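Local coordinates for protein sorbitol-6-phosphate dehydrogenase (Erwinia amylovora CFBP1430, PDB 5O3Z) that catalyses the NAD-dependent interconversion of sorbitol 6-phosphate and fructose 6-phosphate, as a short-chain dehydrogenase/reductase, at residues D87-S92 with G138-I143; L117-F121 with G164-T169; S128-I132 with L176-I181. All coordinates share one frame; numbering follows the deposited sequence.

Contact 1 (D87-S92 with G138-I143)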
ATOM      1  N   ASP A  87     -21.884   7.554 -20.761  1.00 29.65           N
ATOM      2  CA  ASP A  87     -20.898   8.492 -20.131  1.00 31.74           C
ATOM      3  C   ASP A  87     -20.243   7.933 -18.837  1.00 27.75           C
ATOM      4  O   ASP A  87     -19.071   8.208 -18.576  1.00 30.25           O
ATOM      5  CB  ASP A  87     -21.570   9.828 -19.844  1.00 32.30           C
ATOM      6  CG  ASP A  87     -22.010  10.546 -21.120  1.00 32.93           C
ATOM      7  OD1 ASP A  87     -21.171  11.271 -21.725  1.00 31.14           O
ATOM      8  OD2 ASP A  87     -23.151  10.303 -21.548  1.00 33.19           O
ATOM      9  N   LEU A  88     -21.035   7.188 -18.077  1.00 27.25           N
ATOM     10  CA  LEU A  88     -20.692   6.620 -16.784  1.00 25.87           C
ATOM     11  C   LEU A  88     -21.160   5.172 -16.736  1.00 25.87           C
ATOM     12  O   LEU A  88     -22.396   4.931 -16.873  1.00 28.31           O
ATOM     13  CB  LEU A  88     -21.362   7.398 -15.659  1.00 25.51           C
ATOM     14  CG  LEU A  88     -21.288   6.808 -14.240  1.00 25.19           C
ATOM     15  CD1 LEU A  88     -19.838   6.736 -13.829  1.00 23.73           C
ATOM     16  CD2 LEU A  88     -22.064   7.655 -13.233  1.00 25.42           C
ATOM     17  N   LEU A  89     -20.256   4.220 -16.478  1.00 24.48           N
ATOM     18  CA  LEU A  89     -20.664   2.860 -16.057  1.00 24.63           C
ATOM     19  C   LEU A  89     -20.502   2.701 -14.550  1.00 24.82           C
ATOM     20  O   LEU A  89     -19.384   2.940 -14.048  1.00 22.88           O
ATOM     21  CB  LEU A  89     -19.835   1.782 -16.789  1.00 24.06           C
ATOM     22  CG  LEU A  89     -19.977   0.293 -16.348  1.00 23.52           C
ATOM     23  CD1 LEU A  89     -21.399  -0.206 -16.737  1.00 26.17           C
ATOM     24  CD2 LEU A  89     -18.913  -0.587 -17.002  1.00 23.07           C
ATOM     25  N   VAL A  90     -21.571   2.334 -13.835  1.00 22.85           N
ATOM     26  CA  VAL A  90     -21.489   1.903 -12.484  1.00 24.79           C
ATOM     27  C   VAL A  90     -21.724   0.403 -12.397  1.00 25.40           C
ATOM     28  O   VAL A  90     -22.808  -0.094 -12.758  1.00 25.48           O
ATOM     29  CB  VAL A  90     -22.443   2.674 -11.564  1.00 24.29           C
ATOM     30  CG1 VAL A  90     -22.267   2.266 -10.120  1.00 25.94           C
ATOM     31  CG2 VAL A  90     -22.220   4.158 -11.720  1.00 24.52           C
ATOM     32  N   TYR A  91     -20.710  -0.326 -11.891  1.00 25.22           N
ATOM     33  CA  TYR A  91     -20.828  -1.760 -11.705  1.00 27.31           C
ATOM     34  C   TYR A  91     -20.979  -2.096 -10.253  1.00 28.61           C
ATOM     35  O   TYR A  91     -20.031  -1.963  -9.399  1.00 25.73           O
ATOM     36  CB  TYR A  91     -19.663  -2.547 -12.365  1.00 25.58           C
ATOM     37  CG  TYR A  91     -19.891  -4.064 -12.390  1.00 22.90           C
ATOM     38  CD1 TYR A  91     -19.525  -4.904 -11.314  1.00 22.54           C
ATOM     39  CD2 TYR A  91     -20.476  -4.656 -13.488  1.00 22.25           C
ATOM     40  CE1 TYR A  91     -19.751  -6.271 -11.371  1.00 22.46           C
ATOM     41  CE2 TYR A  91     -20.712  -6.001 -13.532  1.00 22.35           C
ATOM     42  CZ  TYR A  91     -20.389  -6.800 -12.489  1.00 21.78           C
ATOM     43  OH  TYR A  91     -20.659  -8.139 -12.680  1.00 24.01           O
ATOM     44  N   SER A  92     -22.183  -2.515  -9.961  1.00 29.39           N
ATOM     45  CA  SER A  92     -22.580  -2.799  -8.629  1.00 33.39           C
ATOM     46  C   SER A  92     -23.168  -4.207  -8.531  1.00 36.04           C
ATOM     47  O   SER A  92     -24.345  -4.425  -8.741  1.00 48.07           O
ATOM     48  CB  SER A  92     -23.545  -1.699  -8.199  1.00 33.92           C
ATOM     49  OG  SER A  92     -23.946  -1.950  -6.884  1.00 39.00           O
ATOM     50  N   GLY A 138     -15.184   9.461 -20.545  1.00 31.44           N
ATOM     51  CA  GLY A 138     -16.140   8.756 -19.686  1.00 29.32           C
ATOM     52  C   GLY A 138     -15.574   8.373 -18.329  1.00 26.86           C
ATOM     53  O   GLY A 138     -14.464   8.682 -18.025  1.00 24.65           O
ATOM     54  N   ARG A 139     -16.427   7.766 -17.511  1.00 26.36           N
ATOM     55  CA  ARG A 139     -16.127   7.283 -16.199  1.00 26.07           C
ATOM     56  C   ARG A 139     -16.586   5.819 -16.040  1.00 26.55           C
ATOM     57  O   ARG A 139     -17.650   5.421 -16.547  1.00 23.91           O
ATOM     58  CB  ARG A 139     -16.892   8.115 -15.257  1.00 26.87           C
ATOM     59  CG  ARG A 139     -16.570   9.583 -15.376  1.00 28.78           C
ATOM     60  CD  ARG A 139     -15.208   9.851 -14.816  1.00 28.18           C
ATOM     61  NE  ARG A 139     -14.844  11.229 -14.704  1.00 26.69           N
ATOM     62  CZ  ARG A 139     -14.108  11.915 -15.561  1.00 28.43           C
ATOM     63  NH1 ARG A 139     -13.708  11.407 -16.721  1.00 28.01           N
ATOM     64  NH2 ARG A 139     -13.785  13.195 -15.264  1.00 31.10           N
ATOM     65  N   ILE A 140     -15.800   5.021 -15.331  1.00 24.99           N
ATOM     66  CA  ILE A 140     -16.180   3.684 -14.964  1.00 26.27           C
ATOM     67  C   ILE A 140     -15.933   3.625 -13.470  1.00 26.25           C
ATOM     68  O   ILE A 140     -14.800   3.895 -13.029  1.00 24.81           O
ATOM     69  CB  ILE A 140     -15.362   2.615 -15.692  1.00 25.90           C
ATOM     70  CG1 ILE A 140     -15.605   2.644 -17.203  1.00 26.64           C
ATOM     71  CG2 ILE A 140     -15.660   1.245 -15.104  1.00 27.04           C
ATOM     72  CD1 ILE A 140     -14.660   1.786 -18.025  1.00 26.66           C
ATOM     73  N   ILE A 141     -16.951   3.297 -12.712  1.00 24.31           N
ATOM     74  CA  ILE A 141     -16.793   3.190 -11.281  1.00 26.94           C
ATOM     75  C   ILE A 141     -17.283   1.866 -10.843  1.00 26.67           C
ATOM     76  O   ILE A 141     -18.465   1.552 -11.022  1.00 27.49           O
ATOM     77  CB  ILE A 141     -17.539   4.323 -10.563  1.00 29.34           C
ATOM     78  CG1 ILE A 141     -16.778   5.644 -10.818  1.00 31.18           C
ATOM     79  CG2 ILE A 141     -17.605   4.072  -9.067  1.00 28.49           C
ATOM     80  CD1 ILE A 141     -17.585   6.890 -10.540  1.00 35.26           C
ATOM     81  N   GLN A 142     -16.412   1.092 -10.169  1.00 25.23           N
ATOM     82  CA  GLN A 142     -16.820  -0.168  -9.552  1.00 25.52           C
ATOM     83  C   GLN A 142     -17.146  -0.084  -8.070  1.00 24.31           C
ATOM     84  O   GLN A 142     -16.374   0.445  -7.274  1.00 26.24           O
ATOM     85  CB  GLN A 142     -15.669  -1.187  -9.679  1.00 27.24           C
ATOM     86  CG  GLN A 142     -16.072  -2.635  -9.381  1.00 29.03           C
ATOM     87  CD  GLN A 142     -14.926  -3.514  -8.779  1.00 28.97           C
ATOM     88  OE1 GLN A 142     -13.857  -3.020  -8.371  1.00 26.62           O
ATOM     89  NE2 GLN A 142     -15.213  -4.824  -8.640  1.00 27.27           N
ATOM     90  N   ILE A 143     -18.218  -0.695  -7.648  1.00 23.93           N
ATOM     91  CA  ILE A 143     -18.499  -0.861  -6.206  1.00 23.05           C
ATOM     92  C   ILE A 143     -17.665  -2.049  -5.689  1.00 23.27           C
ATOM     93  O   ILE A 143     -17.801  -3.140  -6.187  1.00 24.26           O
ATOM     94  CB  ILE A 143     -19.975  -1.104  -5.955  1.00 24.17           C
ATOM     95  CG1 ILE A 143     -20.836   0.023  -6.588  1.00 23.77           C
ATOM     96  CG2 ILE A 143     -20.235  -1.216  -4.484  1.00 24.74           C
ATOM     97  CD1 ILE A 143     -20.297   1.470  -6.355  1.00 24.94           C
TER

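Contact 2 (L117-F121 with G164-T169)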
ATOM      1  N   LEU A 117     -16.039 -10.203 -10.817  1.00 25.84           N
ATOM      2  CA  LEU A 117     -14.914  -9.909 -11.629  1.00 25.92           C
ATOM      3  C   LEU A 117     -15.175 -10.021 -13.092  1.00 24.09           C
ATOM      4  O   LEU A 117     -14.924  -9.081 -13.795  1.00 24.17           O
ATOM      5  CB  LEU A 117     -13.707 -10.779 -11.199  1.00 26.12           C
ATOM      6  CG  LEU A 117     -12.294 -10.508 -11.687  1.00 27.37           C
ATOM      7  CD1 LEU A 117     -11.964  -9.027 -11.509  1.00 29.23           C
ATOM      8  CD2 LEU A 117     -11.366 -11.402 -10.851  1.00 27.23           C
ATOM      9  N   VAL A 118     -15.645 -11.170 -13.601  1.00 25.53           N
ATOM     10  CA  VAL A 118     -15.829 -11.296 -15.032  1.00 25.07           C
ATOM     11  C   VAL A 118     -16.953 -10.326 -15.537  1.00 24.14           C
ATOM     12  O   VAL A 118     -16.855  -9.736 -16.616  1.00 26.55           O
ATOM     13  CB  VAL A 118     -16.154 -12.757 -15.405  1.00 28.67           C
ATOM     14  CG1 VAL A 118     -16.705 -12.865 -16.810  1.00 26.69           C
ATOM     15  CG2 VAL A 118     -14.932 -13.635 -15.207  1.00 27.13           C
ATOM     16  N   GLY A 119     -17.984 -10.152 -14.739  1.00 24.47           N
ATOM     17  CA  GLY A 119     -19.029  -9.184 -15.064  1.00 25.10           C
ATOM     18  C   GLY A 119     -18.469  -7.801 -15.202  1.00 23.44           C
ATOM     19  O   GLY A 119     -18.863  -7.052 -16.090  1.00 24.52           O
ATOM     20  N   TYR A 120     -17.490  -7.481 -14.347  1.00 22.53           N
ATOM     21  CA  TYR A 120     -16.912  -6.161 -14.366  1.00 22.22           C
ATOM     22  C   TYR A 120     -16.099  -5.984 -15.606  1.00 22.58           C
ATOM     23  O   TYR A 120     -16.151  -4.932 -16.224  1.00 24.17           O
ATOM     24  CB  TYR A 120     -16.167  -5.861 -13.050  1.00 23.09           C
ATOM     25  CG  TYR A 120     -15.381  -4.531 -12.993  1.00 22.03           C
ATOM     26  CD1 TYR A 120     -15.843  -3.368 -13.597  1.00 23.45           C
ATOM     27  CD2 TYR A 120     -14.242  -4.420 -12.207  1.00 22.65           C
ATOM     28  CE1 TYR A 120     -15.129  -2.167 -13.525  1.00 22.07           C
ATOM     29  CE2 TYR A 120     -13.505  -3.232 -12.119  1.00 22.24           C
ATOM     30  CZ  TYR A 120     -13.978  -2.102 -12.754  1.00 21.64           C
ATOM     31  OH  TYR A 120     -13.318  -0.929 -12.674  1.00 22.89           O
ATOM     32  N   PHE A 121     -15.360  -7.025 -16.009  1.00 22.10           N
ATOM     33  CA  PHE A 121     -14.573  -7.020 -17.239  1.00 20.75           C
ATOM     34  C   PHE A 121     -15.560  -6.903 -18.451  1.00 20.38           C
ATOM     35  O   PHE A 121     -15.406  -6.049 -19.284  1.00 19.74           O
ATOM     36  CB  PHE A 121     -13.700  -8.311 -17.263  1.00 20.52           C
ATOM     37  CG  PHE A 121     -13.219  -8.710 -18.592  1.00 20.98           C
ATOM     38  CD1 PHE A 121     -12.117  -8.155 -19.139  1.00 21.76           C
ATOM     39  CD2 PHE A 121     -13.940  -9.650 -19.340  1.00 22.00           C
ATOM     40  CE1 PHE A 121     -11.682  -8.528 -20.401  1.00 23.12           C
ATOM     41  CE2 PHE A 121     -13.530 -10.043 -20.577  1.00 21.95           C
ATOM     42  CZ  PHE A 121     -12.382  -9.493 -21.121  1.00 23.22           C
ATOM     43  N   GLY A 164      -8.989  -8.674  -7.108  1.00 20.82           N
ATOM     44  CA  GLY A 164      -8.910  -8.761  -8.566  1.00 21.41           C
ATOM     45  C   GLY A 164      -9.578  -7.600  -9.264  1.00 22.53           C
ATOM     46  O   GLY A 164      -9.020  -7.035 -10.217  1.00 21.91           O
ATOM     47  N   GLY A 165     -10.672  -7.137  -8.698  1.00 20.90           N
ATOM     48  CA  GLY A 165     -11.258  -5.875  -9.220  1.00 20.35           C
ATOM     49  C   GLY A 165     -10.330  -4.640  -9.193  1.00 20.51           C
ATOM     50  O   GLY A 165     -10.389  -3.794 -10.060  1.00 20.18           O
ATOM     51  N   VAL A 166      -9.504  -4.524  -8.142  1.00 20.18           N
ATOM     52  CA  VAL A 166      -8.545  -3.411  -8.072  1.00 18.48           C
ATOM     53  C   VAL A 166      -7.589  -3.513  -9.191  1.00 18.41           C
ATOM     54  O   VAL A 166      -7.339  -2.546  -9.877  1.00 17.51           O
ATOM     55  CB  VAL A 166      -7.807  -3.396  -6.734  1.00 17.53           C
ATOM     56  CG1 VAL A 166      -6.710  -2.291  -6.777  1.00 17.85           C
ATOM     57  CG2 VAL A 166      -8.836  -3.213  -5.623  1.00 17.42           C
ATOM     58  N   GLY A 167      -7.067  -4.714  -9.375  1.00 19.59           N
ATOM     59  CA  GLY A 167      -6.164  -4.991 -10.513  1.00 20.37           C
ATOM     60  C   GLY A 167      -6.771  -4.650 -11.872  1.00 20.30           C
ATOM     61  O   GLY A 167      -6.128  -4.027 -12.716  1.00 18.57           O
ATOM     62  N   LEU A 168      -8.016  -5.086 -12.063  1.00 20.19           N
ATOM     63  CA  LEU A 168      -8.712  -4.760 -13.323  1.00 21.57           C
ATOM     64  C   LEU A 168      -8.916  -3.256 -13.483  1.00 22.15           C
ATOM     65  O   LEU A 168      -8.557  -2.693 -14.513  1.00 21.55           O
ATOM     66  CB  LEU A 168     -10.032  -5.513 -13.429  1.00 22.05           C
ATOM     67  CG  LEU A 168     -10.783  -5.230 -14.713  1.00 21.88           C
ATOM     68  CD1 LEU A 168      -9.955  -5.497 -15.959  1.00 21.99           C
ATOM     69  CD2 LEU A 168     -12.024  -6.016 -14.742  1.00 22.50           C
ATOM     70  N   THR A 169      -9.349  -2.587 -12.400  1.00 22.15           N
ATOM     71  CA  THR A 169      -9.433  -1.115 -12.365  1.00 21.79           C
ATOM     72  C   THR A 169      -8.117  -0.430 -12.765  1.00 21.38           C
ATOM     73  O   THR A 169      -8.157   0.511 -13.534  1.00 21.26           O
ATOM     74  CB  THR A 169      -9.937  -0.574 -10.996  1.00 20.94           C
ATOM     75  OG1 THR A 169     -11.344  -0.714 -10.835  1.00 21.38           O
ATOM     76  CG2 THR A 169      -9.567   0.856 -10.814  1.00 21.52           C
TER

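Contact 3 (S128-I132 with L176-I181)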
ATOM      1  N   SER A 128     -16.815   0.846 -22.536  1.00 27.43           N
ATOM      2  CA  SER A 128     -15.664   1.585 -23.082  1.00 25.32           C
ATOM      3  C   SER A 128     -15.649   1.743 -24.592  1.00 26.67           C
ATOM      4  O   SER A 128     -15.230   2.807 -25.094  1.00 24.46           O
ATOM      5  CB  SER A 128     -14.304   1.014 -22.653  1.00 26.27           C
ATOM      6  OG  SER A 128     -14.045  -0.318 -23.059  1.00 25.38           O
ATOM      7  N   LYS A 129     -16.044   0.709 -25.348  1.00 28.41           N
ATOM      8  CA  LYS A 129     -16.083   0.821 -26.815  1.00 30.79           C
ATOM      9  C   LYS A 129     -17.040   1.941 -27.238  1.00 27.23           C
ATOM     10  O   LYS A 129     -16.729   2.719 -28.145  1.00 29.52           O
ATOM     11  CB  LYS A 129     -16.600  -0.475 -27.459  1.00 34.02           C
ATOM     12  CG  LYS A 129     -15.645  -1.640 -27.416  1.00 39.16           C
ATOM     13  CD  LYS A 129     -16.459  -2.943 -27.456  1.00 42.58           C
ATOM     14  CE  LYS A 129     -15.786  -4.052 -28.215  1.00 45.14           C
ATOM     15  NZ  LYS A 129     -16.004  -3.857 -29.667  1.00 48.59           N
ATOM     16  N   LEU A 130     -18.188   2.013 -26.598  1.00 26.33           N
ATOM     17  CA  LEU A 130     -19.176   3.087 -26.891  1.00 26.95           C
ATOM     18  C   LEU A 130     -18.591   4.452 -26.577  1.00 29.02           C
ATOM     19  O   LEU A 130     -18.879   5.460 -27.284  1.00 30.45           O
ATOM     20  CB  LEU A 130     -20.510   2.886 -26.145  1.00 25.37           C
ATOM     21  CG  LEU A 130     -21.409   1.694 -26.584  1.00 26.31           C
ATOM     22  CD1 LEU A 130     -22.687   1.610 -25.725  1.00 26.08           C
ATOM     23  CD2 LEU A 130     -21.796   1.771 -28.050  1.00 26.58           C
ATOM     24  N   MET A 131     -17.777   4.518 -25.521  1.00 27.25           N
ATOM     25  CA  MET A 131     -17.254   5.796 -25.045  1.00 26.59           C
ATOM     26  C   MET A 131     -16.199   6.257 -26.012  1.00 27.23           C
ATOM     27  O   MET A 131     -16.121   7.449 -26.340  1.00 32.46           O
ATOM     28  CB  MET A 131     -16.648   5.643 -23.629  1.00 25.10           C
ATOM     29  CG  MET A 131     -17.656   5.693 -22.552  1.00 25.55           C
ATOM     30  SD  MET A 131     -16.862   5.179 -20.997  1.00 27.30           S
ATOM     31  CE  MET A 131     -18.268   4.856 -19.968  1.00 23.73           C
ATOM     32  N   ILE A 132     -15.385   5.312 -26.459  1.00 29.48           N
ATOM     33  CA  ILE A 132     -14.375   5.527 -27.455  1.00 30.15           C
ATOM     34  C   ILE A 132     -14.928   5.949 -28.802  1.00 32.87           C
ATOM     35  O   ILE A 132     -14.429   6.919 -29.417  1.00 31.70           O
ATOM     36  CB  ILE A 132     -13.498   4.271 -27.625  1.00 31.31           C
ATOM     37  CG1 ILE A 132     -12.631   4.129 -26.361  1.00 31.90           C
ATOM     38  CG2 ILE A 132     -12.578   4.332 -28.843  1.00 31.02           C
ATOM     39  CD1 ILE A 132     -12.047   2.746 -26.203  1.00 30.72           C
ATOM     40  N   LEU A 176      -7.182   2.926 -20.885  1.00 25.81           N
ATOM     41  CA  LEU A 176      -8.182   3.891 -21.340  1.00 26.63           C
ATOM     42  C   LEU A 176      -7.791   5.343 -21.148  1.00 30.04           C
ATOM     43  O   LEU A 176      -8.462   6.235 -21.725  1.00 27.38           O
ATOM     44  CB  LEU A 176      -9.548   3.568 -20.754  1.00 25.71           C
ATOM     45  CG  LEU A 176     -10.065   2.160 -21.042  1.00 25.52           C
ATOM     46  CD1 LEU A 176     -11.363   1.888 -20.298  1.00 24.72           C
ATOM     47  CD2 LEU A 176     -10.347   1.969 -22.542  1.00 25.88           C
ATOM     48  N   ALA A 177      -6.670   5.581 -20.443  1.00 26.94           N
ATOM     49  CA  ALA A 177      -6.173   6.932 -20.242  1.00 28.75           C
ATOM     50  C   ALA A 177      -6.089   7.718 -21.529  1.00 28.37           C
ATOM     51  O   ALA A 177      -6.448   8.884 -21.525  1.00 31.23           O
ATOM     52  CB  ALA A 177      -4.784   6.932 -19.621  1.00 27.33           C
ATOM     53  N   GLU A 178      -5.602   7.120 -22.592  1.00 29.26           N
ATOM     54  CA  GLU A 178      -5.378   7.881 -23.799  1.00 33.88           C
ATOM     55  C   GLU A 178      -6.720   8.404 -24.353  1.00 32.45           C
ATOM     56  O   GLU A 178      -6.752   9.379 -25.065  1.00 38.31           O
ATOM     57  CB  GLU A 178      -4.558   7.073 -24.821  1.00 34.24           C
ATOM     58  CG  GLU A 178      -5.401   6.047 -25.578  1.00 38.43           C
ATOM     59  CD  GLU A 178      -4.581   4.901 -26.163  1.00 47.81           C
ATOM     60  OE1 GLU A 178      -4.303   4.922 -27.387  1.00 52.59           O
ATOM     61  OE2 GLU A 178      -4.205   3.941 -25.423  1.00 49.71           O
ATOM     62  N   TYR A 179      -7.825   7.790 -23.981  1.00 31.46           N
ATOM     63  CA  TYR A 179      -9.160   8.240 -24.400  1.00 31.95           C
ATOM     64  C   TYR A 179      -9.847   9.153 -23.400  1.00 31.53           C
ATOM     65  O   TYR A 179     -11.014   9.474 -23.578  1.00 32.01           O
ATOM     66  CB  TYR A 179     -10.060   7.023 -24.623  1.00 30.93           C
ATOM     67  CG  TYR A 179      -9.511   6.040 -25.576  1.00 33.26           C
ATOM     68  CD1 TYR A 179      -9.414   6.339 -26.961  1.00 36.90           C
ATOM     69  CD2 TYR A 179      -9.109   4.792 -25.153  1.00 36.39           C
ATOM     70  CE1 TYR A 179      -8.930   5.426 -27.863  1.00 33.24           C
ATOM     71  CE2 TYR A 179      -8.644   3.854 -26.061  1.00 37.19           C
ATOM     72  CZ  TYR A 179      -8.556   4.196 -27.413  1.00 35.07           C
ATOM     73  OH  TYR A 179      -8.043   3.267 -28.248  1.00 34.62           O
ATOM     74  N   GLY A 180      -9.160   9.579 -22.333  1.00 27.32           N
ATOM     75  CA  GLY A 180      -9.774  10.450 -21.346  1.00 26.47           C
ATOM     76  C   GLY A 180     -10.851   9.793 -20.552  1.00 23.56           C
ATOM     77  O   GLY A 180     -11.748  10.443 -20.029  1.00 25.07           O
ATOM     78  N   ILE A 181     -10.824   8.476 -20.476  1.00 24.55           N
ATOM     79  CA  ILE A 181     -11.740   7.793 -19.590  1.00 24.79           C
ATOM     80  C   ILE A 181     -10.983   7.413 -18.312  1.00 24.51           C
ATOM     81  O   ILE A 181      -9.967   6.798 -18.409  1.00 23.07           O
ATOM     82  CB  ILE A 181     -12.307   6.493 -20.213  1.00 25.25           C
ATOM     83  CG1 ILE A 181     -13.036   6.779 -21.544  1.00 26.69           C
ATOM     84  CG2 ILE A 181     -13.350   5.920 -19.250  1.00 26.01           C
ATOM     85  CD1 ILE A 181     -13.330   5.552 -22.348  1.00 26.49           C
TER

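Contact 1 (D87-S92 with G138-I143)
Leu-88 and Arg-139 meet as bridge partners on neighbouring parallel strands, and a run of five backbone hydrogen bonds joins the two segments around them. It starts with Arg-139 N on Asp-87 O (2.9 Å) and finishes with Ile-143 N on Tyr-91 O (2.8 Å). The N-H and C=O groups of Leu-89, Tyr-91, Arg-139 and Ile-141 face the gap; the bridge pairs are Leu-88/Arg-139, Leu-89/Ile-140, Val-90/Ile-141 and Tyr-91/Gln-142. The straightest link is Ile-141 N to Leu-89 O, with 173° at the hydrogen.

From CB outward, Arg-139 first meets Leu-88: CB lies 3.6 Å from Leu-88 CD1, and the two side chains cross at about a right angle. The chain then bends at chi2 (-72°), which turns the remainder back beside its own strand and away from Leu-88. NE makes a weak hydrogen bond to Tyr-241 O. At the tip, NH1 reaches Gly-138 O at 3.1 Å, the oxygen lying close to the guanidinium plane but NH1 standing above the plane of the carbonyl, while NH2 is bonded to Ser-243 O. Three backbone carbonyls thus hold the guanidinium in place and set its orientation.

On the same face, Leu-88 CD1 also touches Ile-141 CD1 at 4.0 Å, and helix 231-242 packs over this layer through Leu-238 and Ala-242. The other face carries Leu-89, Tyr-91, Ile-140 and Gln-142; here Leu-89 CD2 and Ile-140 CG2 stand 4.2 Å apart under helix 106-133. Tyr-91 OH is bonded to Val-115 O, and Gln-142 OE1 to Ser-185 OG and Asn-144 ND2.

With helix 106-133 connecting them and helices covering both faces, these two parallel strands at the middle of the sheet form one of the beta-alpha-beta units of the Rossmann fold of short-chain dehydrogenases.

Contact 2 (L117-F121 with G164-T169)
Tyr-120 OH and Thr-169 OG1 lie 2.7 Å apart in a hydrogen bond that ties together two nearly parallel helices, and either hydroxyl could be the donor. Tyr-120 gets there by an extended first torsion (chi1 174°), which carries the ring from helix 106-133 across to helix 156-176. A chi2 of 37° then turns the ring so that Gly-165 O and Thr-169 OG1 both lie at its edge, near its plane; Tyr-120 CE2 comes to 3.8 Å from Gly-165 O.

From the other helix Leu-168, with CG anti to the backbone N, sends CD2 against the Phe-121 backbone and the Tyr-120 ring: that methyl is 3.7 Å from Tyr-120 CD2, approached obliquely to the ring, and 3.8 Å from Phe-121 CB. Leu-168 and Tyr-120 lie alongside one another, pointing opposite ways. Nearer the start of the contact, Leu-117 swings its CD1 over the backbone of the two glycines, 3.6 Å from Gly-165 N, where helix 156-176 presents main chain alone. The segment axes approach to 10.1 Å, crossing at -16°.

The ring of Phe-121 turns from helix 156-176 and stacks on Phe-109 of the second subunit, consistent with the use of these two long helices in the dimer interface of classical short-chain dehydrogenases.

Thr-169 OG1 is also hydrogen-bonded to Ser-185 OG, on strand 182-188. The chemistry is thus that of an apolar helix interface with one chain of hydroxyls through it, which anchors the tip of Tyr-120 and links both helices to the sheet, while packing by Leu-168, Ile-140 and Gln-142 probably limits rotation of its ring.

Contact 3 (S128-I132 with L176-I181)
The Tyr-179 ring is sandwiched: Ile-132 covers one face and the CG of its sequence neighbour Glu-178 the other, each over the ring centre. Ile-132 CG1 makes a CH-pi contact, 3.7 Å from the Tyr-179 ring centroid and only 11° off the normal. With CG1 anti to the carbonyl carbon (chi1 -71°), Ile-132 spreads its branches over the ring, CD1 lying 3.6 Å from Tyr-179 CE2 and CG2 at 3.9 Å from Tyr-179 CE1.

The turn that presents this ring is Schellman-like and follows helix 156-176: Gly-180 N bonds to Ala-177 O, the outer bond from Ile-181 N to Leu-176 O is weak, and Gly-180 has positive phi. It reverses the chain from that helix into strand 182-188, in the next beta-alpha-beta step of the Rossmann fold, and directs Leu-176 and Ile-181 at helix 106-133.

Ile-181 CD1 sits 3.6 Å from Met-131 CB and 3.8 Å from Met-131 SD, the extended Met-131 chain running obliquely across it. Leu-176 sets CD1 at 3.9 Å from Ser-128 CB and CD2 at 4.1 Å from Ile-132 CD1. Ser-128 OG turns back to its own helix, where Ser-124 O and Arg-125 O compete for its one proton, leaving a carbon for Leu-176 to touch. Thr-102 and Ile-101 of the second subunit pack against Ile-132 and Leu-176.

How the contacts relate
Contact 1 is the core, its centre about 8 Å from that of the chain, and is mainly backbone bonding; contact 2 is also fully buried, and contact 3, its centre about 20 Å from the chain's, is largely buried with Tyr-179 at its exposed edge. Helix 106-133 serves both outer contacts, about 17 Å apart centre to centre and not touching. Each meets the sheet: in contact 2 the Tyr-120 ring packs on Ile-140 and Gln-142, while in contact 3 Met-131 CE lies 3.5 Å from Arg-139 O. Contact 2 adds a hydroxyl bond to its apolar packing, whereas contact 3 has no hydrogen bond between its segments. Both border the second subunit; contact 1 touches no other chain.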